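PDB 6NCW: beta-galacturonidase from Eisenbergiella tayi, which hydrolyses beta-linked galacturonides as a family 2 glycoside hydrolase and may also act on beta-glucuronides. Local coordinates for residues A[337-340]-A[341-345]; A[346-349]-A[350-354]; A[292-295]-A[296-300]; A[317-320]-A[321-325]. One frame throughout, in Å; residues are numbered along the deposited sequence.

Contact 1 of 4, residues A[337-340]-A[341-345]; sequences RGLS and EENMR
A capping box formed by Ser-340 and Asn-343 starts the short helix 341-344, on the loop that carries Arg-337, a residue seen to bind galacturonate. Each residue gives its side-chain oxygen to the other's backbone NH. Asn-343 N donates to Ser-340 OG at 3.0 Å with an N-H...O angle of 159°, and Ser-340 N donates to Asn-343 OD1 at 3.1 Å. The second donor reaches OD1 from the flank of the amide, with a C=O...N angle of 109°, and is tilted out of the carbonyl plane. The first torsion of Ser-340 (chi1 63°) sets OG between its own N and carbonyl carbon, from where it accepts from Asn-343 N. Met-344 N then closes the turn on Ser-340 O at 2.9 Å.

Beside the box, the side chains of Leu-339 and Asn-343 cross at about a right angle, their CB atoms 3.8 Å apart. Met-344 CG comes alongside Leu-339 CB at 4.0 Å, and both side chains also pack on Phe-349 of the following helix. One turn apart on the helix, Arg-345 pairs with Glu-341: NH1 donates to OE2 at 3.1 Å, with the oxygen at the edge of the guanidinium and close to its plane, while the NH2 bond to the same OE2 is weak.

The NH of the N-cap residue and one NH of the first turn are thus both satisfied within the box. With Ser-340 OG and Asn-343 OD1 each held by a backbone donor, the rotation of both polar groups is restricted.

Contact 2 of 4, residues A[346-349]-A[350-354]; sequences NPHF and KQQCG
Phe-349 and Cys-353, one helical turn apart, make the dense part of this contact. The sulfur lies over one face of the ring, with Cys-353 SG 3.8 Å from the centroid of Phe-349 and 25° off the ring normal. It is displaced toward the rim, nearest to CE1 and CZ, and SG is 3.5 Å from Phe-349 CZ. The placement needs both torsions: Phe-349 carries CG opposite its backbone N (chi1 173°), whereas Cys-353 sends SG back beside its own N. Under them Cys-353 N donates to Phe-349 O at 2.9 Å, and Gln-352 N makes the equivalent bond to His-348 O. The His-348 side chain approaches buried Gln-352 with CB, 3.7 Å from NE2, and the Gln-352 amide is held by the backbone of Asp-123 and Ala-125.

The looser, wetter side belongs to partly exposed His-348, exposed Gln-351 and two waters. Asn-346 OD1 accepts from His-348 N at 2.9 Å in the plane of its carbonyl, a capping bond over the type I turn from Asn-346 to Phe-349. One water receives from Lys-350 N and donates to Asn-346 O; the other receives from Gln-351 N at 3.0 Å and donates to Pro-347 O. Each is inserted between an NH and the carbonyl four residues earlier, in place of a direct helical bond.

Helix 349-364, between strands 329-333 and 370-374 in the chain, begins with its sulfur-aromatic side against helix 384-400, where Gln-393 touches Phe-349 and Cys-353, and Lys-350 forms salt bridges with Glu-388 and Glu-392. Asn-346 also bonds to Pro-122 O.

Contact 3 of 4, residues A[292-295]-A[296-300]; sequences AMQH and DLMLI
His-295 and Gln-294 lose the most surface to the following turn of helix 290-302, with Met-298 close behind. Gln-294 starts with CG opposite its backbone N (chi1 -174°) and then bends at chi2, which turns the amide forward over the next turn. Its NE2 comes to 3.4 Å from Met-298 CG, and OE1 lies 3.8 Å from Leu-297 CD1; the Gln-294 side chain crosses both at about a right angle. These touch carbon atoms; the polar partner of NE2 is Gln-326 OE1.

Met-298 bends at its thioether, and its CE reaches 4.0 Å from His-295 CA. The His-295 imidazole lies beside Leu-299, with CE1 4.0 Å from Leu-299 CD1. Below the side chains the backbone bonds are regular, as in Met-298 N to Gln-294 O at 2.8 Å. Asp-296 is joined to the previous turn twice: its N donates to Ala-292 O at 3.0 Å, and a water donates both to that oxygen and to Asp-296 OD1, at 2.9 Å from the latter. The carboxylate is also shared by Arg-539 and Arg-277 in salt bridges, which would probably keep it ionised.

Pro-38 of the second subunit packs on Gln-294 and Met-298, while Leu-297 faces Ile-308 and helix 317-326. One helix thus serves both core and subunit interface, within the beta-alpha-beta unit of strand 268-276, helix 290-302 and strand 307-309 that is characteristic of a TIM barrel.

Contact 4 of 4, residues A[317-320]-A[321-325]; sequences ELFL and DLCDE
Different first torsions bring Phe-319 and Cys-323 together: the phenylalanine carries CG away from its backbone N (chi1 -173°), and the cysteine carries SG beside its own (chi1 -66°). From one turn further on, the sulfur leans back to one side of the ring. Cys-323 SG is 4.2 Å from the centroid of Phe-319, on a line 34° off the ring normal, an oblique sulfur-aromatic contact. The nearest ring atom is CE2, 3.7 Å from SG, with CD2 and CZ further off.

The backbone beneath is regular alpha helix. Asp-321 N donates to Glu-317 O at 2.8 Å, and Asp-324 N to Leu-320 O at 2.8 Å in a nearly straight bond. Both aspartates place CG beside their own backbone N, which brings each carboxylate near the carbonyl of the previous turn: Asp-321 CG is 3.1 Å from Glu-317 O, and Asp-324 CG is 3.2 Å from Leu-320 O. Each carbonyl oxygen thus lies nearest the carboxyl carbon, with the two carboxylate oxygens equally far from it. Two acceptors make no bond, and these buried carboxylates are satisfied by outside partners: Arg-3 forms a salt bridge with Asp-321, and His-367 and Ser-369 bond to Asp-324.

Helix 317-326 lies between two parallel barrel strands in sequence, 307-309 and 329-333, and Leu-320 and Cys-323 pack on Val-330 of the latter. Phe-319 and Leu-322 turn to helix 290-302, Leu-320 and Glu-317 meet helix 349-364, and Leu-322 also touches Leu-20 of the second subunit.

Each contact closes within nine consecutive residues, so none nests in or crosses another: from the N terminus the order is contact 3, contact 4, contact 1, contact 2, all in the TIM barrel domain. Contacts 3 and 4 lie on successive barrel helices and pack directly, with Leu-297 CD2 3.6 Å from Phe-319 CZ; both also reach the second subunit. After strand 329-333, contact 1 opens a short helix and contact 2 starts the next one, and Leu-339 CD1 touches Phe-349 CE1 at 3.5 Å. The two pairs remain separate, with contacts 2 and 4 about 15 Å apart between nearest atoms.

Contact 1 of 4, residues A[337-340]-A[341-345]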
loop_
_atom_site.group_PDB
_atom_site.type_symbol
_atom_site.label_atom_id
_atom_site.label_comp_id
_atom_site.label_asym_id
_atom_site.label_seq_id
_atom_site.Cartn_x
_atom_site.Cartn_y
_atom_site.Cartn_z
ATOM N N ARG A 337 -25.875 14.978 -13.319
ATOM C CA ARG A 337 -24.617 14.562 -13.949
ATOM C C ARG A 337 -24.850 13.460 -14.977
ATOM O O ARG A 337 -25.262 12.348 -14.617
ATOM C CB ARG A 337 -23.593 14.088 -12.911
ATOM C CG ARG A 337 -22.271 13.636 -13.543
ATOM C CD ARG A 337 -21.662 12.306 -12.930
ATOM N NE ARG A 337 -20.637 11.824 -13.856
ATOM C CZ ARG A 337 -20.880 11.111 -14.955
ATOM N NH1 ARG A 337 -22.113 10.709 -15.256
ATOM N NH2 ARG A 337 -19.874 10.784 -15.751
ATOM N N GLY A 338 -24.549 13.762 -16.240
ATOM C CA GLY A 338 -24.422 12.733 -17.262
ATOM C C GLY A 338 -25.724 12.090 -17.682
ATOM O O GLY A 338 -25.728 10.936 -18.123
ATOM N N LEU A 339 -26.842 12.790 -17.531
ATOM C CA LEU A 339 -28.135 12.168 -17.763
ATOM C C LEU A 339 -28.414 12.125 -19.259
ATOM O O LEU A 339 -28.276 13.136 -19.957
ATOM C CB LEU A 339 -29.236 12.915 -17.011
ATOM C CG LEU A 339 -29.045 12.885 -15.484
ATOM C CD1 LEU A 339 -30.013 13.813 -14.785
ATOM C CD2 LEU A 339 -29.181 11.468 -14.928
ATOM N N SER A 340 -28.777 10.943 -19.749
ATOM C CA SER A 340 -29.143 10.771 -21.144
ATOM C C SER A 340 -30.462 11.486 -21.447
ATOM O O SER A 340 -31.208 11.912 -20.553
ATOM C CB SER A 340 -29.270 9.286 -21.480
ATOM O OG SER A 340 -30.320 8.697 -20.705
ATOM N N GLU A 341 -30.742 11.616 -22.746
ATOM C CA GLU A 341 -32.040 12.114 -23.180
ATOM C C GLU A 341 -33.176 11.303 -22.552
ATOM O O GLU A 341 -34.151 11.872 -22.038
ATOM C CB GLU A 341 -32.109 12.082 -24.711
ATOM C CG GLU A 341 -33.383 12.665 -25.256
ATOM C CD GLU A 341 -33.523 12.514 -26.771
ATOM O OE1 GLU A 341 -32.552 12.111 -27.456
ATOM O OE2 GLU A 341 -34.628 12.814 -27.270
ATOM N N GLU A 342 -33.045 9.971 -22.550
ATOM C CA GLU A 342 -34.051 9.121 -21.916
ATOM C C GLU A 342 -34.143 9.380 -20.414
ATOM O O GLU A 342 -35.245 9.409 -19.858
ATOM C CB GLU A 342 -33.749 7.646 -22.192
ATOM C CG GLU A 342 -34.638 6.669 -21.408
ATOM C CD GLU A 342 -34.305 5.195 -21.682
ATOM O OE1 GLU A 342 -35.031 4.561 -22.476
ATOM O OE2 GLU A 342 -33.316 4.669 -21.114
ATOM N N ASN A 343 -33.001 9.578 -19.735
ATOM C CA ASN A 343 -33.042 9.936 -18.314
ATOM C C ASN A 343 -33.809 11.230 -18.092
ATOM O O ASN A 343 -34.603 11.339 -17.155
ATOM C CB ASN A 343 -31.636 10.088 -17.740
ATOM C CG ASN A 343 -30.885 8.781 -17.678
ATOM O OD1 ASN A 343 -29.654 8.754 -17.786
ATOM N ND2 ASN A 343 -31.616 7.685 -17.527
ATOM N N MET A 344 -33.561 12.230 -18.930
ATOM C CA MET A 344 -34.182 13.536 -18.781
ATOM C C MET A 344 -35.668 13.526 -19.102
ATOM O O MET A 344 -36.355 14.514 -18.818
ATOM C CB MET A 344 -33.464 14.547 -19.686
ATOM C CG MET A 344 -31.976 14.697 -19.399
ATOM S SD MET A 344 -31.162 15.715 -20.645
ATOM C CE MET A 344 -31.843 17.305 -20.200
ATOM N N ARG A 345 -36.176 12.457 -19.706
ATOM C CA ARG A 345 -37.604 12.322 -19.946
ATOM C C ARG A 345 -38.327 11.601 -18.814
ATOM O O ARG A 345 -39.537 11.371 -18.919
ATOM C CB ARG A 345 -37.857 11.587 -21.259
ATOM C CG ARG A 345 -38.599 12.444 -22.256
ATOM C CD ARG A 345 -38.880 11.677 -23.525
ATOM N NE ARG A 345 -37.676 11.029 -24.000
ATOM C CZ ARG A 345 -36.934 11.465 -25.008
ATOM N NH1 ARG A 345 -37.275 12.568 -25.687
ATOM N NH2 ARG A 345 -35.853 10.774 -25.345
#

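Contact 2 of 4, residues A[346-349]-A[350-354]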
loop_
_atom_site.group_PDB
_atom_site.type_symbol
_atom_site.label_atom_id
_atom_site.label_comp_id
_atom_site.label_asym_id
_atom_site.label_seq_id
_atom_site.Cartn_x
_atom_site.Cartn_y
_atom_site.Cartn_z
ATOM N N ASN A 346 -37.614 11.212 -17.762
ATOM C CA ASN A 346 -38.275 10.777 -16.543
ATOM C C ASN A 346 -39.352 11.806 -16.174
ATOM O O ASN A 346 -39.089 13.018 -16.237
ATOM C CB ASN A 346 -37.238 10.622 -15.422
ATOM C CG ASN A 346 -37.838 10.112 -14.126
ATOM O OD1 ASN A 346 -38.645 10.789 -13.515
ATOM N ND2 ASN A 346 -37.419 8.922 -13.688
ATOM N N PRO A 347 -40.576 11.376 -15.852
ATOM C CA PRO A 347 -41.664 12.349 -15.622
ATOM C C PRO A 347 -41.428 13.292 -14.451
ATOM O O PRO A 347 -42.152 14.292 -14.340
ATOM C CB PRO A 347 -42.898 11.461 -15.379
ATOM C CG PRO A 347 -42.372 10.138 -15.005
ATOM C CD PRO A 347 -41.041 9.982 -15.727
ATOM N N HIS A 348 -40.464 13.011 -13.572
ATOM C CA HIS A 348 -40.155 13.909 -12.463
ATOM C C HIS A 348 -38.966 14.806 -12.739
ATOM O O HIS A 348 -38.652 15.650 -11.891
ATOM C CB HIS A 348 -39.877 13.123 -11.172
ATOM C CG HIS A 348 -40.951 12.149 -10.817
ATOM N ND1 HIS A 348 -42.223 12.543 -10.466
ATOM C CD2 HIS A 348 -40.947 10.795 -10.769
ATOM C CE1 HIS A 348 -42.957 11.474 -10.214
ATOM N NE2 HIS A 348 -42.209 10.400 -10.392
ATOM N N PHE A 349 -38.288 14.634 -13.888
ATOM C CA PHE A 349 -36.992 15.277 -14.094
ATOM C C PHE A 349 -37.102 16.802 -14.070
ATOM O O PHE A 349 -36.339 17.475 -13.369
ATOM C CB PHE A 349 -36.362 14.812 -15.409
ATOM C CG PHE A 349 -35.099 15.563 -15.768
ATOM C CD1 PHE A 349 -33.905 15.301 -15.103
ATOM C CD2 PHE A 349 -35.108 16.535 -16.761
ATOM C CE1 PHE A 349 -32.737 15.986 -15.429
ATOM C CE2 PHE A 349 -33.949 17.226 -17.093
ATOM C CZ PHE A 349 -32.760 16.951 -16.423
ATOM N N LYS A 350 -38.033 17.367 -14.847
ATOM C CA LYS A 350 -38.152 18.826 -14.913
ATOM C C LYS A 350 -38.550 19.422 -13.565
ATOM O O LYS A 350 -37.989 20.439 -13.136
ATOM C CB LYS A 350 -39.156 19.222 -15.997
ATOM C CG LYS A 350 -38.599 19.116 -17.432
ATOM C CD LYS A 350 -39.686 18.737 -18.439
ATOM C CE LYS A 350 -39.829 19.741 -19.581
ATOM N NZ LYS A 350 -38.628 19.824 -20.454
ATOM N N GLN A 351 -39.514 18.799 -12.883
ATOM C CA GLN A 351 -39.939 19.282 -11.573
ATOM C C GLN A 351 -38.788 19.242 -10.568
ATOM O O GLN A 351 -38.592 20.190 -9.796
ATOM C CB GLN A 351 -41.135 18.448 -11.085
ATOM C CG GLN A 351 -41.849 18.995 -9.848
ATOM C CD GLN A 351 -42.529 20.321 -10.102
ATOM O OE1 GLN A 351 -42.167 21.343 -9.511
ATOM N NE2 GLN A 351 -43.526 20.316 -10.980
ATOM N N GLN A 352 -37.993 18.165 -10.582
ATOM C CA GLN A 352 -36.910 18.046 -9.606
ATOM C C GLN A 352 -35.750 18.992 -9.922
ATOM O O GLN A 352 -35.107 19.509 -8.999
ATOM C CB GLN A 352 -36.464 16.586 -9.520
ATOM C CG GLN A 352 -37.493 15.712 -8.773
ATOM C CD GLN A 352 -37.222 14.221 -8.876
ATOM O OE1 GLN A 352 -36.387 13.789 -9.666
ATOM N NE2 GLN A 352 -37.933 13.423 -8.068
ATOM N N CYS A 353 -35.492 19.264 -11.203
ATOM C CA CYS A 353 -34.497 20.267 -11.567
ATOM C C CYS A 353 -34.963 21.653 -11.166
ATOM O O CYS A 353 -34.237 22.395 -10.487
ATOM C CB CYS A 353 -34.223 20.219 -13.070
ATOM S SG CYS A 353 -33.122 18.921 -13.579
ATOM N N GLY A 354 -36.183 22.014 -11.579
ATOM C CA GLY A 354 -36.759 23.280 -11.160
ATOM C C GLY A 354 -36.744 23.474 -9.658
ATOM O O GLY A 354 -36.388 24.548 -9.167
HETATM O O HOH W 1 -39.761 15.929 -16.607
HETATM O O HOH W 2 -41.466 16.883 -14.133
#

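Contact 3 of 4, residues A[292-295]-A[296-300]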
loop_
_atom_site.group_PDB
_atom_site.type_symbol
_atom_site.label_atom_id
_atom_site.label_comp_id
_atom_site.label_asym_id
_atom_site.label_seq_id
_atom_site.Cartn_x
_atom_site.Cartn_y
_atom_site.Cartn_z
ATOM N N ALA A 292 -13.209 19.278 8.502
ATOM C CA ALA A 292 -12.843 18.584 7.277
ATOM C C ALA A 292 -12.944 19.512 6.071
ATOM O O ALA A 292 -12.108 19.446 5.153
ATOM C CB ALA A 292 -13.731 17.352 7.095
ATOM N N MET A 293 -13.954 20.386 6.070
ATOM C CA MET A 293 -14.086 21.406 5.032
ATOM C C MET A 293 -12.869 22.298 4.981
ATOM O O MET A 293 -12.298 22.528 3.913
ATOM C CB MET A 293 -15.319 22.270 5.291
ATOM C CG MET A 293 -16.608 21.543 5.088
ATOM S SD MET A 293 -18.011 22.633 5.437
ATOM C CE MET A 293 -19.319 21.471 5.039
ATOM N N GLN A 294 -12.504 22.874 6.129
ATOM C CA GLN A 294 -11.386 23.800 6.163
ATOM C C GLN A 294 -10.084 23.089 5.816
ATOM O O GLN A 294 -9.213 23.664 5.151
ATOM C CB GLN A 294 -11.304 24.475 7.539
ATOM C CG GLN A 294 -10.252 25.561 7.642
ATOM C CD GLN A 294 -10.348 26.585 6.520
ATOM O OE1 GLN A 294 -11.398 26.745 5.898
ATOM N NE2 GLN A 294 -9.247 27.282 6.258
ATOM N N HIS A 295 -9.943 21.828 6.231
ATOM C CA HIS A 295 -8.752 21.069 5.856
ATOM C C HIS A 295 -8.630 20.956 4.334
ATOM O O HIS A 295 -7.562 21.220 3.770
ATOM C CB HIS A 295 -8.775 19.687 6.499
ATOM C CG HIS A 295 -7.462 18.987 6.426
ATOM N ND1 HIS A 295 -7.181 18.019 5.484
ATOM C CD2 HIS A 295 -6.328 19.156 7.144
ATOM C CE1 HIS A 295 -5.941 17.596 5.649
ATOM N NE2 HIS A 295 -5.394 18.282 6.636
ATOM N N ASP A 296 -9.724 20.588 3.653
ATOM C CA ASP A 296 -9.744 20.623 2.190
ATOM C C ASP A 296 -9.382 22.011 1.663
ATOM O O ASP A 296 -8.584 22.143 0.725
ATOM C CB ASP A 296 -11.114 20.212 1.642
ATOM C CG ASP A 296 -11.364 18.695 1.692
ATOM O OD1 ASP A 296 -10.518 17.931 2.225
ATOM O OD2 ASP A 296 -12.447 18.272 1.212
ATOM N N LEU A 297 -9.987 23.062 2.226
ATOM C CA LEU A 297 -9.749 24.396 1.686
ATOM C C LEU A 297 -8.282 24.788 1.820
ATOM O O LEU A 297 -7.720 25.415 0.912
ATOM C CB LEU A 297 -10.666 25.420 2.358
ATOM C CG LEU A 297 -12.087 25.334 1.800
ATOM C CD1 LEU A 297 -13.076 26.266 2.500
ATOM C CD2 LEU A 297 -12.039 25.611 0.312
ATOM N N MET A 298 -7.633 24.387 2.920
ATOM C CA MET A 298 -6.221 24.710 3.101
ATOM C C MET A 298 -5.331 23.950 2.121
ATOM O O MET A 298 -4.325 24.496 1.659
ATOM C CB MET A 298 -5.797 24.443 4.553
ATOM C CG MET A 298 -6.467 25.391 5.536
ATOM S SD MET A 298 -5.850 25.283 7.233
ATOM C CE MET A 298 -6.115 23.525 7.641
ATOM N N LEU A 299 -5.681 22.705 1.775
ATOM C CA LEU A 299 -4.933 22.022 0.733
ATOM C C LEU A 299 -5.138 22.713 -0.605
ATOM O O LEU A 299 -4.176 22.977 -1.337
ATOM C CB LEU A 299 -5.346 20.549 0.652
ATOM C CG LEU A 299 -5.033 19.712 1.888
ATOM C CD1 LEU A 299 -5.602 18.266 1.760
ATOM C CD2 LEU A 299 -3.529 19.675 2.128
ATOM N N ILE A 300 -6.389 23.062 -0.909
ATOM C CA ILE A 300 -6.707 23.709 -2.177
ATOM C C ILE A 300 -5.998 25.061 -2.293
ATOM O O ILE A 300 -5.451 25.402 -3.352
ATOM C CB ILE A 300 -8.241 23.809 -2.316
ATOM C CG1 ILE A 300 -8.827 22.387 -2.497
ATOM C CG2 ILE A 300 -8.631 24.735 -3.432
ATOM C CD1 ILE A 300 -10.363 22.317 -2.443
HETATM O O HOH W 3 -11.280 16.647 4.670
#

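Contact 4 of 4, residues A[317-320]-A[321-325]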
loop_
_atom_site.group_PDB
_atom_site.type_symbol
_atom_site.label_atom_id
_atom_site.label_comp_id
_atom_site.label_asym_id
_atom_site.label_seq_id
_atom_site.Cartn_x
_atom_site.Cartn_y
_atom_site.Cartn_z
ATOM N N GLU A 317 -24.036 25.358 2.903
ATOM C CA GLU A 317 -23.815 26.791 3.087
ATOM C C GLU A 317 -22.661 27.075 4.034
ATOM O O GLU A 317 -22.061 28.153 3.979
ATOM C CB GLU A 317 -25.088 27.439 3.619
ATOM C CG GLU A 317 -26.261 27.220 2.686
ATOM C CD GLU A 317 -27.584 27.568 3.319
ATOM O OE1 GLU A 317 -27.905 27.000 4.377
ATOM O OE2 GLU A 317 -28.301 28.409 2.749
ATOM N N LEU A 318 -22.357 26.149 4.934
ATOM C CA LEU A 318 -21.176 26.322 5.768
ATOM C C LEU A 318 -19.904 26.351 4.913
ATOM O O LEU A 318 -18.976 27.120 5.186
ATOM C CB LEU A 318 -21.130 25.201 6.809
ATOM C CG LEU A 318 -20.013 25.199 7.855
ATOM C CD1 LEU A 318 -20.173 26.369 8.825
ATOM C CD2 LEU A 318 -20.024 23.873 8.607
ATOM N N PHE A 319 -19.847 25.523 3.868
ATOM C CA PHE A 319 -18.677 25.521 2.988
ATOM C C PHE A 319 -18.615 26.815 2.186
ATOM O O PHE A 319 -17.553 27.438 2.074
ATOM C CB PHE A 319 -18.717 24.302 2.049
ATOM C CG PHE A 319 -17.461 24.128 1.216
ATOM C CD1 PHE A 319 -16.301 23.600 1.782
ATOM C CD2 PHE A 319 -17.443 24.489 -0.118
ATOM C CE1 PHE A 319 -15.135 23.432 1.022
ATOM C CE2 PHE A 319 -16.284 24.339 -0.884
ATOM C CZ PHE A 319 -15.131 23.807 -0.310
ATOM N N LEU A 320 -19.759 27.235 1.629
ATOM C CA LEU A 320 -19.829 28.503 0.906
ATOM C C LEU A 320 -19.433 29.672 1.801
ATOM O O LEU A 320 -18.715 30.571 1.358
ATOM C CB LEU A 320 -21.238 28.707 0.338
ATOM C CG LEU A 320 -21.718 27.628 -0.649
ATOM C CD1 LEU A 320 -23.184 27.807 -1.008
ATOM C CD2 LEU A 320 -20.872 27.646 -1.919
ATOM N N ASP A 321 -19.882 29.673 3.064
ATOM C CA ASP A 321 -19.427 30.685 4.025
ATOM C C ASP A 321 -17.905 30.727 4.086
ATOM O O ASP A 321 -17.300 31.802 4.093
ATOM C CB ASP A 321 -19.961 30.412 5.442
ATOM C CG ASP A 321 -21.447 30.749 5.622
ATOM O OD1 ASP A 321 -22.015 30.278 6.639
ATOM O OD2 ASP A 321 -22.050 31.448 4.766
ATOM N N LEU A 322 -17.270 29.558 4.183
ATOM C CA LEU A 322 -15.814 29.538 4.294
ATOM C C LEU A 322 -15.143 30.014 3.010
ATOM O O LEU A 322 -14.034 30.564 3.060
ATOM C CB LEU A 322 -15.332 28.139 4.670
ATOM C CG LEU A 322 -15.660 27.692 6.099
ATOM C CD1 LEU A 322 -15.626 26.152 6.219
ATOM C CD2 LEU A 322 -14.708 28.331 7.107
ATOM N N CYS A 323 -15.788 29.816 1.856
ATOM C CA CYS A 323 -15.244 30.366 0.615
ATOM C C CYS A 323 -15.402 31.887 0.580
ATOM O O CYS A 323 -14.478 32.593 0.158
ATOM C CB CYS A 323 -15.924 29.728 -0.602
ATOM S SG CYS A 323 -15.600 27.925 -0.859
ATOM N N ASP A 324 -16.574 32.399 1.004
ATOM C CA ASP A 324 -16.788 33.842 1.165
ATOM C C ASP A 324 -15.687 34.482 1.998
ATOM O O ASP A 324 -15.082 35.479 1.587
ATOM C CB ASP A 324 -18.141 34.114 1.830
ATOM C CG ASP A 324 -19.313 33.714 0.972
ATOM O OD1 ASP A 324 -19.142 33.577 -0.262
ATOM O OD2 ASP A 324 -20.413 33.523 1.541
ATOM N N GLU A 325 -15.425 33.923 3.193
ATOM C CA GLU A 325 -14.429 34.476 4.111
ATOM C C GLU A 325 -13.005 34.395 3.580
ATOM O O GLU A 325 -12.161 35.183 4.016
ATOM C CB GLU A 325 -14.490 33.759 5.464
ATOM C CG GLU A 325 -15.764 34.056 6.219
ATOM C CD GLU A 325 -15.913 33.262 7.500
ATOM O OE1 GLU A 325 -17.068 32.984 7.880
ATOM O OE2 GLU A 325 -14.892 32.934 8.141
#